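Surface layer protein (Geobacillus stearothermophilus, PDB 2RA1) builds the crystalline protein lattice that coats the bacterial cell, its N-terminal part, represented here, probably binding cell-wall sugar polymer. Local coordinates at residues T101-M106 and Y131-R136; G29-I34 and A91-A96; I333-N338 and G404-A409; D347-V352 and F366-T371. All blocks are in the same frame, centred on the assembly; numbering follows the deposited sequence.

Contact 1 (T101-M106 and Y131-R136)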
loop_
_atom_site.group_PDB
_atom_site.type_symbol
_atom_site.label_atom_id
_atom_site.label_comp_id
_atom_site.label_asym_id
_atom_site.label_seq_id
_atom_site.Cartn_x
_atom_site.Cartn_y
_atom_site.Cartn_z
ATOM N N THR A 101 10.077 -31.240 -5.577
ATOM C CA THR A 101 11.296 -30.809 -6.268
ATOM C C THR A 101 10.973 -29.840 -7.391
ATOM O O THR A 101 11.832 -29.043 -7.796
ATOM C CB THR A 101 12.139 -31.990 -6.854
ATOM O OG1 THR A 101 11.422 -32.632 -7.914
ATOM C CG2 THR A 101 12.471 -32.986 -5.792
ATOM N N LYS A 102 9.746 -29.919 -7.909
ATOM C CA LYS A 102 9.270 -28.881 -8.822
ATOM C C LYS A 102 9.109 -27.559 -8.057
ATOM O O LYS A 102 9.531 -26.510 -8.512
ATOM C CB LYS A 102 7.972 -29.275 -9.500
ATOM C CG LYS A 102 7.550 -28.304 -10.577
ATOM C CD LYS A 102 6.174 -28.660 -11.135
ATOM C CE LYS A 102 5.840 -27.821 -12.366
ATOM N NZ LYS A 102 4.473 -28.129 -12.902
ATOM N N LEU A 103 8.536 -27.608 -6.871
ATOM C CA LEU A 103 8.538 -26.417 -6.040
ATOM C C LEU A 103 9.942 -25.817 -5.943
ATOM O O LEU A 103 10.126 -24.623 -6.168
ATOM C CB LEU A 103 8.004 -26.715 -4.633
ATOM C CG LEU A 103 6.496 -26.662 -4.440
ATOM C CD1 LEU A 103 6.188 -26.821 -2.948
ATOM C CD2 LEU A 103 5.916 -25.347 -4.972
ATOM N N ASP A 104 10.923 -26.643 -5.592
ATOM C CA ASP A 104 12.293 -26.181 -5.354
ATOM C C ASP A 104 12.864 -25.532 -6.612
ATOM O O ASP A 104 13.493 -24.463 -6.560
ATOM C CB ASP A 104 13.174 -27.350 -4.910
ATOM C CG ASP A 104 14.433 -26.907 -4.180
ATOM O OD1 ASP A 104 14.445 -25.831 -3.560
ATOM O OD2 ASP A 104 15.420 -27.660 -4.203
ATOM N N LYS A 105 12.615 -26.184 -7.740
ATOM C CA LYS A 105 13.081 -25.708 -9.025
ATOM C C LYS A 105 12.437 -24.376 -9.416
ATOM O O LYS A 105 13.107 -23.478 -9.974
ATOM C CB LYS A 105 12.867 -26.786 -10.085
ATOM C CG LYS A 105 12.656 -26.276 -11.499
ATOM C CD LYS A 105 11.163 -26.142 -11.818
ATOM C CE LYS A 105 10.914 -25.610 -13.230
ATOM N NZ LYS A 105 9.471 -25.705 -13.605
ATOM N N MET A 106 11.141 -24.250 -9.127
ATOM C CA MET A 106 10.408 -23.019 -9.409
ATOM C C MET A 106 10.911 -21.904 -8.496
ATOM O O MET A 106 11.092 -20.771 -8.931
ATOM C CB MET A 106 8.916 -23.227 -9.226
ATOM C CG MET A 106 8.251 -23.981 -10.381
ATOM S SD MET A 106 6.482 -24.345 -10.119
ATOM C CE MET A 106 5.732 -22.844 -10.637
ATOM N N TYR A 131 0.089 -20.979 -7.324
ATOM C CA TYR A 131 -0.927 -21.975 -7.704
ATOM C C TYR A 131 -0.536 -23.365 -7.193
ATOM O O TYR A 131 -1.332 -24.038 -6.537
ATOM C CB TYR A 131 -1.099 -21.936 -9.223
ATOM C CG TYR A 131 -2.006 -22.961 -9.857
ATOM C CD1 TYR A 131 -3.315 -22.645 -10.206
ATOM C CD2 TYR A 131 -1.535 -24.224 -10.172
ATOM C CE1 TYR A 131 -4.141 -23.570 -10.819
ATOM C CE2 TYR A 131 -2.350 -25.157 -10.777
ATOM C CZ TYR A 131 -3.649 -24.829 -11.104
ATOM O OH TYR A 131 -4.444 -25.765 -11.720
ATOM N N GLU A 132 0.704 -23.763 -7.465
ATOM C CA GLU A 132 1.274 -25.002 -6.950
ATOM C C GLU A 132 1.102 -25.132 -5.447
ATOM O O GLU A 132 0.714 -26.192 -4.958
ATOM C CB GLU A 132 2.769 -25.099 -7.272
ATOM C CG GLU A 132 3.077 -25.292 -8.717
ATOM C CD GLU A 132 2.704 -26.669 -9.193
ATOM O OE1 GLU A 132 2.367 -27.504 -8.335
ATOM O OE2 GLU A 132 2.746 -26.913 -10.417
ATOM N N LEU A 133 1.419 -24.065 -4.720
ATOM C CA LEU A 133 1.391 -24.097 -3.265
ATOM C C LEU A 133 -0.029 -24.242 -2.738
ATOM O O LEU A 133 -0.255 -24.867 -1.695
ATOM C CB LEU A 133 2.033 -22.839 -2.665
ATOM C CG LEU A 133 3.549 -22.686 -2.730
ATOM C CD1 LEU A 133 3.916 -21.220 -2.584
ATOM C CD2 LEU A 133 4.221 -23.521 -1.648
ATOM N N LYS A 134 -0.986 -23.657 -3.448
ATOM C CA LYS A 134 -2.365 -23.652 -2.961
ATOM C C LYS A 134 -3.140 -24.895 -3.387
ATOM O O LYS A 134 -3.782 -25.554 -2.571
ATOM C CB LYS A 134 -3.115 -22.379 -3.387
ATOM C CG LYS A 134 -4.349 -22.104 -2.541
ATOM C CD LYS A 134 -4.902 -20.704 -2.793
ATOM C CE LYS A 134 -5.659 -20.158 -1.569
ATOM N NZ LYS A 134 -6.468 -21.203 -0.868
ATOM N N THR A 135 -3.063 -25.221 -4.666
ATOM C CA THR A 135 -3.912 -26.267 -5.219
ATOM C C THR A 135 -3.349 -27.685 -5.110
ATOM O O THR A 135 -4.109 -28.642 -5.069
ATOM C CB THR A 135 -4.244 -25.995 -6.693
ATOM O OG1 THR A 135 -3.038 -26.044 -7.466
ATOM C CG2 THR A 135 -4.878 -24.633 -6.836
ATOM N N ARG A 136 -2.033 -27.832 -5.058
ATOM C CA ARG A 136 -1.452 -29.159 -5.205
ATOM C C ARG A 136 -0.722 -29.662 -3.972
ATOM O O ARG A 136 -0.136 -30.749 -3.997
ATOM C CB ARG A 136 -0.573 -29.252 -6.461
ATOM C CG ARG A 136 -1.371 -29.074 -7.754
ATOM C CD ARG A 136 -0.497 -29.074 -9.024
ATOM N NE ARG A 136 -0.019 -30.413 -9.351
ATOM C CZ ARG A 136 1.259 -30.746 -9.493
ATOM N NH1 ARG A 136 2.215 -29.836 -9.365
ATOM N NH2 ARG A 136 1.582 -31.997 -9.783
#
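Lys102 NZ meets Glu132 OE2 at 3.3 Å, a salt bridge that also passes as a hydrogen bond. The ammonium comes to the syn side of OE2 but 33° out of the carboxylate plane, and the fully extended lysine chain runs across the glutamate at about a right angle. The other oxygen is taken from within its own segment: Arg136 NH1 donates to the syn lone pair of Glu132 OE1 at 2.6 Å, that oxygen lying close to the plane of the guanidinium. The three residues thus form a salt-bridge network in which both carboxylate oxygens are engaged. Lys102 NZ and Arg136 NH1 stand 4.5 Å apart, a like-charge proximity that the shared anion probably offsets. The network joins helix 89-115 to the C-terminal end of helix 119-135, Arg136 lying just past its last turn, in the triple coiled-coil region; the short helical segments run nearly antiparallel at 150° with axes 11.0 Å apart. Beside it the contact is apolar. Leu103 CD2 rests on Glu132 CB at 3.9 Å, while Leu103 CD1 reaches Leu133 CD2 at 4.1 Å. Met106 SD lies 3.8 Å from Glu132 CG. Chi1 sets CG against the thioether, and the bend at chi2 (-71°) then swings the carboxylate round to Lys102 and Arg136. Further out, Tyr99 OH is hydrogen-bonded to Glu132 O, and helix 146-166 packs against Leu133 through Lys157 and Gln161.

Contact 2 (G29-I34 and A91-A96)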
loop_
_atom_site.group_PDB
_atom_site.type_symbol
_atom_site.label_atom_id
_atom_site.label_comp_id
_atom_site.label_asym_id
_atom_site.label_seq_id
_atom_site.Cartn_x
_atom_site.Cartn_y
_atom_site.Cartn_z
ATOM N N GLY A 29 17.642 -39.634 7.311
ATOM C CA GLY A 29 16.949 -38.367 7.249
ATOM C C GLY A 29 17.121 -37.717 5.892
ATOM O O GLY A 29 17.152 -36.485 5.771
ATOM N N GLN A 30 17.230 -38.548 4.858
ATOM C CA GLN A 30 17.351 -38.062 3.487
ATOM C C GLN A 30 16.461 -38.833 2.538
ATOM O O GLN A 30 15.883 -39.848 2.911
ATOM C CB GLN A 30 18.796 -38.178 3.018
ATOM C CG GLN A 30 19.756 -37.335 3.824
ATOM C CD GLN A 30 21.193 -37.613 3.473
ATOM O OE1 GLN A 30 22.004 -37.906 4.346
ATOM N NE2 GLN A 30 21.518 -37.542 2.183
ATOM N N PHE A 31 16.359 -38.358 1.304
ATOM C CA PHE A 31 15.581 -39.057 0.293
ATOM C C PHE A 31 16.490 -39.833 -0.648
ATOM O O PHE A 31 17.633 -39.428 -0.893
ATOM C CB PHE A 31 14.759 -38.068 -0.515
ATOM C CG PHE A 31 13.783 -37.283 0.312
ATOM C CD1 PHE A 31 14.017 -35.954 0.610
ATOM C CD2 PHE A 31 12.645 -37.886 0.813
ATOM C CE1 PHE A 31 13.121 -35.229 1.381
ATOM C CE2 PHE A 31 11.748 -37.168 1.587
ATOM C CZ PHE A 31 11.988 -35.836 1.874
ATOM N N PRO A 32 15.984 -40.941 -1.199
ATOM C CA PRO A 32 16.772 -41.663 -2.195
ATOM C C PRO A 32 16.819 -40.859 -3.483
ATOM O O PRO A 32 16.110 -39.866 -3.603
ATOM C CB PRO A 32 15.960 -42.942 -2.422
ATOM C CG PRO A 32 14.973 -42.985 -1.331
ATOM C CD PRO A 32 14.689 -41.583 -0.971
ATOM N N ASP A 33 17.668 -41.255 -4.418
ATOM C CA ASP A 33 17.568 -40.717 -5.760
ATOM C C ASP A 33 16.205 -41.165 -6.288
ATOM O O ASP A 33 15.846 -42.349 -6.173
ATOM C CB ASP A 33 18.715 -41.260 -6.623
ATOM C CG ASP A 33 18.956 -40.438 -7.877
ATOM O OD1 ASP A 33 20.030 -39.829 -7.963
ATOM O OD2 ASP A 33 18.098 -40.409 -8.780
ATOM N N ILE A 34 15.434 -40.236 -6.852
ATOM C CA ILE A 34 14.098 -40.581 -7.337
ATOM C C ILE A 34 14.162 -41.670 -8.410
ATOM O O ILE A 34 13.203 -42.385 -8.638
ATOM C CB ILE A 34 13.343 -39.358 -7.899
ATOM C CG1 ILE A 34 11.854 -39.693 -8.085
ATOM C CG2 ILE A 34 13.961 -38.856 -9.198
ATOM C CD1 ILE A 34 11.160 -39.985 -6.771
ATOM N N ALA A 91 3.811 -44.956 -5.227
ATOM C CA ALA A 91 3.270 -43.984 -6.182
ATOM C C ALA A 91 2.964 -42.625 -5.546
ATOM O O ALA A 91 3.203 -41.595 -6.157
ATOM C CB ALA A 91 2.037 -44.537 -6.887
ATOM N N THR A 92 2.454 -42.618 -4.319
ATOM C CA THR A 92 2.184 -41.352 -3.651
ATOM C C THR A 92 3.462 -40.601 -3.278
ATOM O O THR A 92 3.516 -39.369 -3.369
ATOM C CB THR A 92 1.310 -41.506 -2.388
ATOM O OG1 THR A 92 1.932 -42.409 -1.456
ATOM C CG2 THR A 92 -0.111 -41.956 -2.758
ATOM N N TYR A 93 4.470 -41.354 -2.842
ATOM C CA TYR A 93 5.782 -40.806 -2.552
ATOM C C TYR A 93 6.411 -40.198 -3.796
ATOM O O TYR A 93 6.914 -39.076 -3.749
ATOM C CB TYR A 93 6.743 -41.866 -2.011
ATOM C CG TYR A 93 8.153 -41.322 -1.939
ATOM C CD1 TYR A 93 8.594 -40.658 -0.804
ATOM C CD2 TYR A 93 9.015 -41.420 -3.018
ATOM C CE1 TYR A 93 9.857 -40.144 -0.730
ATOM C CE2 TYR A 93 10.298 -40.895 -2.958
ATOM C CZ TYR A 93 10.710 -40.251 -1.813
ATOM O OH TYR A 93 11.970 -39.708 -1.721
ATOM N N ILE A 94 6.395 -40.946 -4.900
ATOM C CA ILE A 94 6.964 -40.434 -6.139
ATOM C C ILE A 94 6.327 -39.097 -6.506
ATOM O O ILE A 94 7.034 -38.115 -6.736
ATOM C CB ILE A 94 6.869 -41.441 -7.301
ATOM C CG1 ILE A 94 7.847 -42.597 -7.066
ATOM C CG2 ILE A 94 7.215 -40.773 -8.635
ATOM C CD1 ILE A 94 7.599 -43.813 -7.960
ATOM N N ASP A 95 4.994 -39.067 -6.527
ATOM C CA ASP A 95 4.222 -37.866 -6.872
ATOM C C ASP A 95 4.507 -36.677 -5.974
ATOM O O ASP A 95 4.513 -35.544 -6.430
ATOM C CB ASP A 95 2.721 -38.160 -6.804
ATOM C CG ASP A 95 2.254 -39.099 -7.907
ATOM O OD1 ASP A 95 3.061 -39.481 -8.791
ATOM O OD2 ASP A 95 1.058 -39.447 -7.886
ATOM N N ALA A 96 4.713 -36.949 -4.691
ATOM C CA ALA A 96 4.975 -35.908 -3.710
ATOM C C ALA A 96 6.415 -35.429 -3.801
ATOM O O ALA A 96 6.692 -34.233 -3.675
ATOM C CB ALA A 96 4.677 -36.422 -2.313
HETATM O O HOH W 1 13.230 -39.402 -4.144
#
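The loop before helix 34-58 seats Phe31 and Pro32, and the first residue of that helix seats Ile34, against Tyr93 of helix 89-115, so that a connection between two helices is packed onto a third. Tyr93 CG lies opposite its own backbone N (chi1 171°), which sends the phenol out to the loop. There Phe31 CD2 sits 3.2 Å from Tyr93 OH, at the edge of the tyrosine ring and in its plane. Pro32 CD approaches the same hydroxyl, Tyr93 OH, at 3.4 Å. Along the other side of the ring Ile34 CD1 slides past Tyr93 CE2 at 4.0 Å and also reaches Ile94 CG1 at 4.2 Å. The polar link is a water that donates to Pro32 O at 3.0 Å and is hydrogen-bonded to Tyr93 OH at 2.7 Å. A phenylalanine in place of Tyr93 would probably leave this water without one of its partners and open a gap beside Phe31 and Pro32. Outside the two segments, Tyr21 stacks on the Tyr93 ring and Tyr97 meets Phe31 edge-to-face. With every direct contact made through carbon on at least one side, the loop and helix start are held by van der Waals packing, and hydrogen bonding to the phenol goes through solvent.

Contact 3 (I333-N338 and G404-A409)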
loop_
_atom_site.group_PDB
_atom_site.type_symbol
_atom_site.label_atom_id
_atom_site.label_comp_id
_atom_site.label_asym_id
_atom_site.label_seq_id
_atom_site.Cartn_x
_atom_site.Cartn_y
_atom_site.Cartn_z
ATOM N N ILE A 333 -8.766 39.278 25.796
ATOM C CA ILE A 333 -7.390 39.036 25.438
ATOM C C ILE A 333 -6.553 38.809 26.680
ATOM O O ILE A 333 -6.685 39.533 27.661
ATOM C CB ILE A 333 -6.801 40.168 24.574
ATOM C CG1 ILE A 333 -5.440 39.736 24.034
ATOM C CG2 ILE A 333 -6.697 41.452 25.354
ATOM C CD1 ILE A 333 -4.707 40.800 23.298
ATOM N N THR A 334 -5.711 37.776 26.637
ATOM C CA THR A 334 -4.827 37.461 27.755
ATOM C C THR A 334 -3.468 36.946 27.284
ATOM O O THR A 334 -3.339 36.434 26.174
ATOM C CB THR A 334 -5.443 36.411 28.667
ATOM O OG1 THR A 334 -5.674 35.219 27.909
ATOM C CG2 THR A 334 -6.782 36.909 29.223
ATOM N N PHE A 335 -2.467 37.097 28.151
ATOM C CA PHE A 335 -1.141 36.552 27.946
ATOM C C PHE A 335 -1.180 35.069 28.295
ATOM O O PHE A 335 -1.852 34.659 29.252
ATOM C CB PHE A 335 -0.128 37.305 28.809
ATOM C CG PHE A 335 0.325 38.597 28.199
ATOM C CD1 PHE A 335 -0.147 39.814 28.675
ATOM C CD2 PHE A 335 1.205 38.597 27.130
ATOM C CE1 PHE A 335 0.263 41.008 28.098
ATOM C CE2 PHE A 335 1.618 39.782 26.544
ATOM C CZ PHE A 335 1.128 40.993 27.028
ATOM N N ASN A 336 -0.483 34.255 27.511
ATOM C CA ASN A 336 -0.624 32.815 27.657
ATOM C C ASN A 336 -0.014 32.293 28.950
ATOM O O ASN A 336 -0.508 31.323 29.536
ATOM C CB ASN A 336 -0.055 32.107 26.435
ATOM C CG ASN A 336 -0.768 32.498 25.185
ATOM O OD1 ASN A 336 -1.906 32.961 25.237
ATOM N ND2 ASN A 336 -0.115 32.333 24.047
ATOM N N PHE A 337 1.042 32.945 29.412
ATOM C CA PHE A 337 1.670 32.498 30.641
ATOM C C PHE A 337 2.064 33.675 31.518
ATOM O O PHE A 337 2.053 34.822 31.082
ATOM C CB PHE A 337 2.900 31.651 30.318
ATOM C CG PHE A 337 2.700 30.728 29.161
ATOM C CD1 PHE A 337 3.163 31.067 27.894
ATOM C CD2 PHE A 337 2.055 29.513 29.335
ATOM C CE1 PHE A 337 2.978 30.207 26.820
ATOM C CE2 PHE A 337 1.870 28.640 28.273
ATOM C CZ PHE A 337 2.323 28.985 27.013
ATOM N N ASN A 338 2.435 33.379 32.756
ATOM C CA ASN A 338 2.893 34.414 33.676
ATOM C C ASN A 338 4.336 34.828 33.395
ATOM O O ASN A 338 4.923 35.595 34.154
ATOM C CB ASN A 338 2.728 33.963 35.141
ATOM C CG ASN A 338 3.534 32.713 35.467
ATOM O OD1 ASN A 338 4.029 32.030 34.568
ATOM N ND2 ASN A 338 3.658 32.402 36.755
ATOM N N GLY A 404 -4.504 45.268 29.851
ATOM C CA GLY A 404 -4.007 46.207 30.841
ATOM C C GLY A 404 -2.514 45.954 31.012
ATOM O O GLY A 404 -1.949 45.094 30.326
ATOM N N ASN A 405 -1.870 46.677 31.925
ATOM C CA ASN A 405 -0.444 46.464 32.195
ATOM C C ASN A 405 -0.210 45.225 33.035
ATOM O O ASN A 405 -0.837 45.023 34.081
ATOM C CB ASN A 405 0.199 47.687 32.857
ATOM C CG ASN A 405 0.384 48.824 31.894
ATOM O OD1 ASN A 405 0.434 48.616 30.683
ATOM N ND2 ASN A 405 0.458 50.039 32.418
ATOM N N VAL A 406 0.658 44.359 32.534
ATOM C CA VAL A 406 0.909 43.085 33.194
ATOM C C VAL A 406 2.408 42.946 33.350
ATOM O O VAL A 406 3.167 43.190 32.412
ATOM C CB VAL A 406 0.353 41.892 32.385
ATOM C CG1 VAL A 406 0.646 40.594 33.107
ATOM C CG2 VAL A 406 -1.173 42.039 32.118
ATOM N N ILE A 407 2.844 42.595 34.543
ATOM C CA ILE A 407 4.261 42.352 34.750
ATOM C C ILE A 407 4.525 40.857 34.578
ATOM O O ILE A 407 3.925 40.036 35.264
ATOM C CB ILE A 407 4.758 42.922 36.119
ATOM C CG1 ILE A 407 6.206 42.531 36.382
ATOM C CG2 ILE A 407 3.894 42.439 37.266
ATOM C CD1 ILE A 407 6.923 43.488 37.332
ATOM N N LEU A 408 5.387 40.508 33.628
ATOM C CA LEU A 408 5.681 39.098 33.336
ATOM C C LEU A 408 7.076 38.752 33.796
ATOM O O LEU A 408 8.002 39.551 33.616
ATOM C CB LEU A 408 5.547 38.800 31.834
ATOM C CG LEU A 408 4.166 39.085 31.234
ATOM C CD1 LEU A 408 4.157 38.819 29.750
ATOM C CD2 LEU A 408 3.119 38.244 31.921
ATOM N N ALA A 409 7.231 37.570 34.397
ATOM C CA ALA A 409 8.558 37.098 34.788
ATOM C C ALA A 409 9.327 36.815 33.524
ATOM O O ALA A 409 8.733 36.576 32.479
ATOM C CB ALA A 409 8.477 35.829 35.651
#
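Asn338 O accepts from Ala409 N at 3.0 Å, with an N-H...O angle of 156°, and the donor lies in the carbonyl plane on a lone pair. This bond brings the chain alongside strand 406-410 in the mixed four-stranded sheet of the C-terminal beta domain of this fragment. Ala409 also bonds through its backbone to Leu340, and pairing with residues two apart is the pattern of parallel strands, here 339-340 and 406-410. Next to it the side chains close the contact. Leu408 CD1 stands over one face of the Phe335 ring, 4.2 Å from its centroid and 18° off the normal, a CH-pi contact displaced toward the rim and nearest Phe335 CD2 at 4.0 Å. Phe335 CD1 meets Val406 CG2 at 4.2 Å. Cutting Leu408 back to an alanine would probably leave the Phe335 face without this CH-pi partner and open a gap between ring and strand. Val352, on the antiparallel neighbour strand 352-355, touches Phe335, while Val392 of the mixed sheet touches both Phe335 and Leu408, which places the ring between the two-stranded and the four-stranded sheet. The other leucine branch takes a different partner: Leu408 CD2 lies 3.7 Å from the backbone oxygen Phe337 O.

Contact 4 (D347-V352 and F366-T371)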
loop_
_atom_site.group_PDB
_atom_site.type_symbol
_atom_site.label_atom_id
_atom_site.label_comp_id
_atom_site.label_asym_id
_atom_site.label_seq_id
_atom_site.Cartn_x
_atom_site.Cartn_y
_atom_site.Cartn_z
ATOM N N ASP A 347 8.841 37.943 20.212
ATOM C CA ASP A 347 7.616 38.395 19.560
ATOM C C ASP A 347 6.420 38.250 20.507
ATOM O O ASP A 347 5.971 37.147 20.795
ATOM C CB ASP A 347 7.389 37.581 18.279
ATOM C CG ASP A 347 6.182 38.043 17.481
ATOM O OD1 ASP A 347 5.383 38.823 18.000
ATOM O OD2 ASP A 347 6.023 37.607 16.326
ATOM N N LEU A 348 5.904 39.375 20.975
ATOM C CA LEU A 348 4.780 39.391 21.898
ATOM C C LEU A 348 3.433 38.847 21.368
ATOM O O LEU A 348 2.591 38.424 22.160
ATOM C CB LEU A 348 4.600 40.808 22.439
ATOM C CG LEU A 348 5.726 41.253 23.369
ATOM C CD1 LEU A 348 5.437 42.636 23.896
ATOM C CD2 LEU A 348 5.877 40.287 24.515
ATOM N N THR A 349 3.222 38.877 20.049
ATOM C CA THR A 349 2.003 38.319 19.455
ATOM C C THR A 349 1.906 36.789 19.630
ATOM O O THR A 349 0.833 36.206 19.518
ATOM C CB THR A 349 1.851 38.687 17.954
ATOM O OG1 THR A 349 2.926 38.121 17.212
ATOM C CG2 THR A 349 1.880 40.185 17.762
ATOM N N LYS A 350 3.027 36.145 19.918
ATOM C CA LYS A 350 3.041 34.700 20.096
ATOM C C LYS A 350 2.685 34.344 21.529
ATOM O O LYS A 350 2.646 33.175 21.879
ATOM C CB LYS A 350 4.437 34.162 19.779
ATOM C CG LYS A 350 4.977 34.600 18.426
ATOM C CD LYS A 350 4.477 33.720 17.291
ATOM C CE LYS A 350 4.368 34.488 15.977
ATOM N NZ LYS A 350 3.139 35.352 15.884
ATOM N N TYR A 351 2.437 35.353 22.369
ATOM C CA TYR A 351 2.253 35.082 23.791
ATOM C C TYR A 351 0.922 35.515 24.297
ATOM O O TYR A 351 0.670 35.597 25.497
ATOM C CB TYR A 351 3.373 35.713 24.603
ATOM C CG TYR A 351 4.625 34.929 24.399
ATOM C CD1 TYR A 351 5.500 35.243 23.364
ATOM C CD2 TYR A 351 4.889 33.814 25.179
ATOM C CE1 TYR A 351 6.636 34.491 23.142
ATOM C CE2 TYR A 351 6.013 33.057 24.964
ATOM C CZ TYR A 351 6.890 33.404 23.952
ATOM O OH TYR A 351 8.017 32.644 23.757
ATOM N N VAL A 352 0.031 35.754 23.369
ATOM C CA VAL A 352 -1.195 36.394 23.749
ATOM C C VAL A 352 -2.345 35.711 22.990
ATOM O O VAL A 352 -2.191 35.303 21.838
ATOM C CB VAL A 352 -1.028 37.898 23.474
ATOM C CG1 VAL A 352 -1.611 38.284 22.112
ATOM C CG2 VAL A 352 -1.563 38.712 24.615
ATOM N N PHE A 366 -7.469 40.313 13.033
ATOM C CA PHE A 366 -7.369 41.442 13.949
ATOM C C PHE A 366 -5.932 41.900 14.126
ATOM O O PHE A 366 -4.994 41.120 13.956
ATOM C CB PHE A 366 -7.940 41.070 15.310
ATOM C CG PHE A 366 -7.194 39.963 15.978
ATOM C CD1 PHE A 366 -6.011 40.218 16.662
ATOM C CD2 PHE A 366 -7.653 38.664 15.896
ATOM C CE1 PHE A 366 -5.311 39.202 17.262
ATOM C CE2 PHE A 366 -6.962 37.638 16.494
ATOM C CZ PHE A 366 -5.788 37.908 17.183
ATOM N N GLU A 367 -5.768 43.166 14.496
ATOM C CA GLU A 367 -4.452 43.723 14.765
ATOM C C GLU A 367 -4.170 43.909 16.260
ATOM O O GLU A 367 -5.075 44.184 17.062
ATOM C CB GLU A 367 -4.271 45.045 14.022
ATOM C CG GLU A 367 -3.860 44.872 12.567
ATOM C CD GLU A 367 -3.685 46.202 11.848
ATOM O OE1 GLU A 367 -2.520 46.626 11.649
ATOM O OE2 GLU A 367 -4.713 46.828 11.495
ATOM N N LEU A 368 -2.900 43.762 16.617
ATOM C CA LEU A 368 -2.467 43.927 17.995
ATOM C C LEU A 368 -1.540 45.111 18.162
ATOM O O LEU A 368 -0.566 45.252 17.411
ATOM C CB LEU A 368 -1.730 42.682 18.457
ATOM C CG LEU A 368 -2.630 41.493 18.741
ATOM C CD1 LEU A 368 -1.764 40.272 19.020
ATOM C CD2 LEU A 368 -3.583 41.826 19.915
ATOM N N GLU A 369 -1.817 45.948 19.161
ATOM C CA GLU A 369 -0.886 47.010 19.499
ATOM C C GLU A 369 -0.390 46.813 20.924
ATOM O O GLU A 369 -1.143 46.362 21.787
ATOM C CB GLU A 369 -1.511 48.390 19.282
ATOM C CG GLU A 369 -2.686 48.697 20.182
ATOM C CD GLU A 369 -3.423 49.957 19.760
ATOM O OE1 GLU A 369 -4.152 50.530 20.609
ATOM O OE2 GLU A 369 -3.263 50.366 18.580
ATOM N N PHE A 370 0.884 47.131 21.152
ATOM C CA PHE A 370 1.549 46.884 22.435
ATOM C C PHE A 370 2.155 48.129 23.055
ATOM O O PHE A 370 2.615 49.032 22.361
ATOM C CB PHE A 370 2.700 45.869 22.287
ATOM C CG PHE A 370 2.263 44.505 21.861
ATOM C CD1 PHE A 370 2.263 44.142 20.523
ATOM C CD2 PHE A 370 1.871 43.572 22.794
ATOM C CE1 PHE A 370 1.865 42.850 20.121
ATOM C CE2 PHE A 370 1.458 42.272 22.392
ATOM C CZ PHE A 370 1.464 41.930 21.064
ATOM N N THR A 371 2.177 48.155 24.377
ATOM C CA THR A 371 3.061 49.051 25.094
ATOM C C THR A 371 3.859 48.199 26.064
ATOM O O THR A 371 3.454 47.098 26.444
ATOM C CB THR A 371 2.300 50.148 25.860
ATOM O OG1 THR A 371 1.672 49.584 27.014
ATOM C CG2 THR A 371 1.255 50.790 24.962
#
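An Asx turn at Asp347 opens the short 3-10 segment 348-350, and the side chains of Leu348 and Thr349 in it pack on Leu368 and Phe370 of strand 367-372. Leu348 CB sits over one face of the Phe370 ring, 3.8 Å from the centroid and 24° off the normal, which makes a CH-pi contact. The closest ring atom is Phe370 CE2, at 3.5 Å from Leu348 CB. Thr349 comes to the same ring from another direction: its CG2 lies in the ring plane at the edge, 3.6 Å from Phe370 CE1. That methyl also touches Leu368, CG2 of Thr349 lying 3.9 Å from CD1 of Leu368. Beyond it Val352 and Leu368 reach toward each other tip to tip, Val352 CG1 to Leu368 CD1 at 3.7 Å. The arrangement joins the loop before strand 352-355, and that strand's first residue, to strand 367-372, an outermost strand of the mixed sheet, inside the C-terminal beta domain. Leu376 touches both Leu348 and Phe370, while Ala394 of strand 389-397 touches Phe370 and Val352. What aims the threonine is polar. Asp347 OD1 accepts from Thr349 N at 3.0 Å and from Thr349 OG1 at 2.7 Å, both arriving from the same face of the carboxylate plane. OG1 therefore turns back to the aspartate, lying between the backbone N and the carbonyl carbon (chi1 63°), and CG2 is left to face the strand. Lys350 NZ donates to Thr349 OG1 at 3.1 Å and makes a long salt bridge to Asp347 OD2.

From the N terminus, contact 2 comes first: it closes a mostly helical loop of 56 residues and ties the connection between helices 3-28 and 34-58 to helix 89-115. Contact 1 follows in series on that same helix, closing a hairpin with helix 119-135; the two centres lie about 15 Å apart without touching. Contacts 3 and 4 belong to the C-terminal beta domain, on the opposite side of the chain's centre. Contact 3 closes a loop of 65 residues, tying the end of strand 332-335 and the turn after it to strand 406-410. Nested within it, contact 4 ties the loop before strand 352-355 to strand 367-372. These two touch: Asn336 N lies 2.7 Å from Tyr351 O, a probable hydrogen bond.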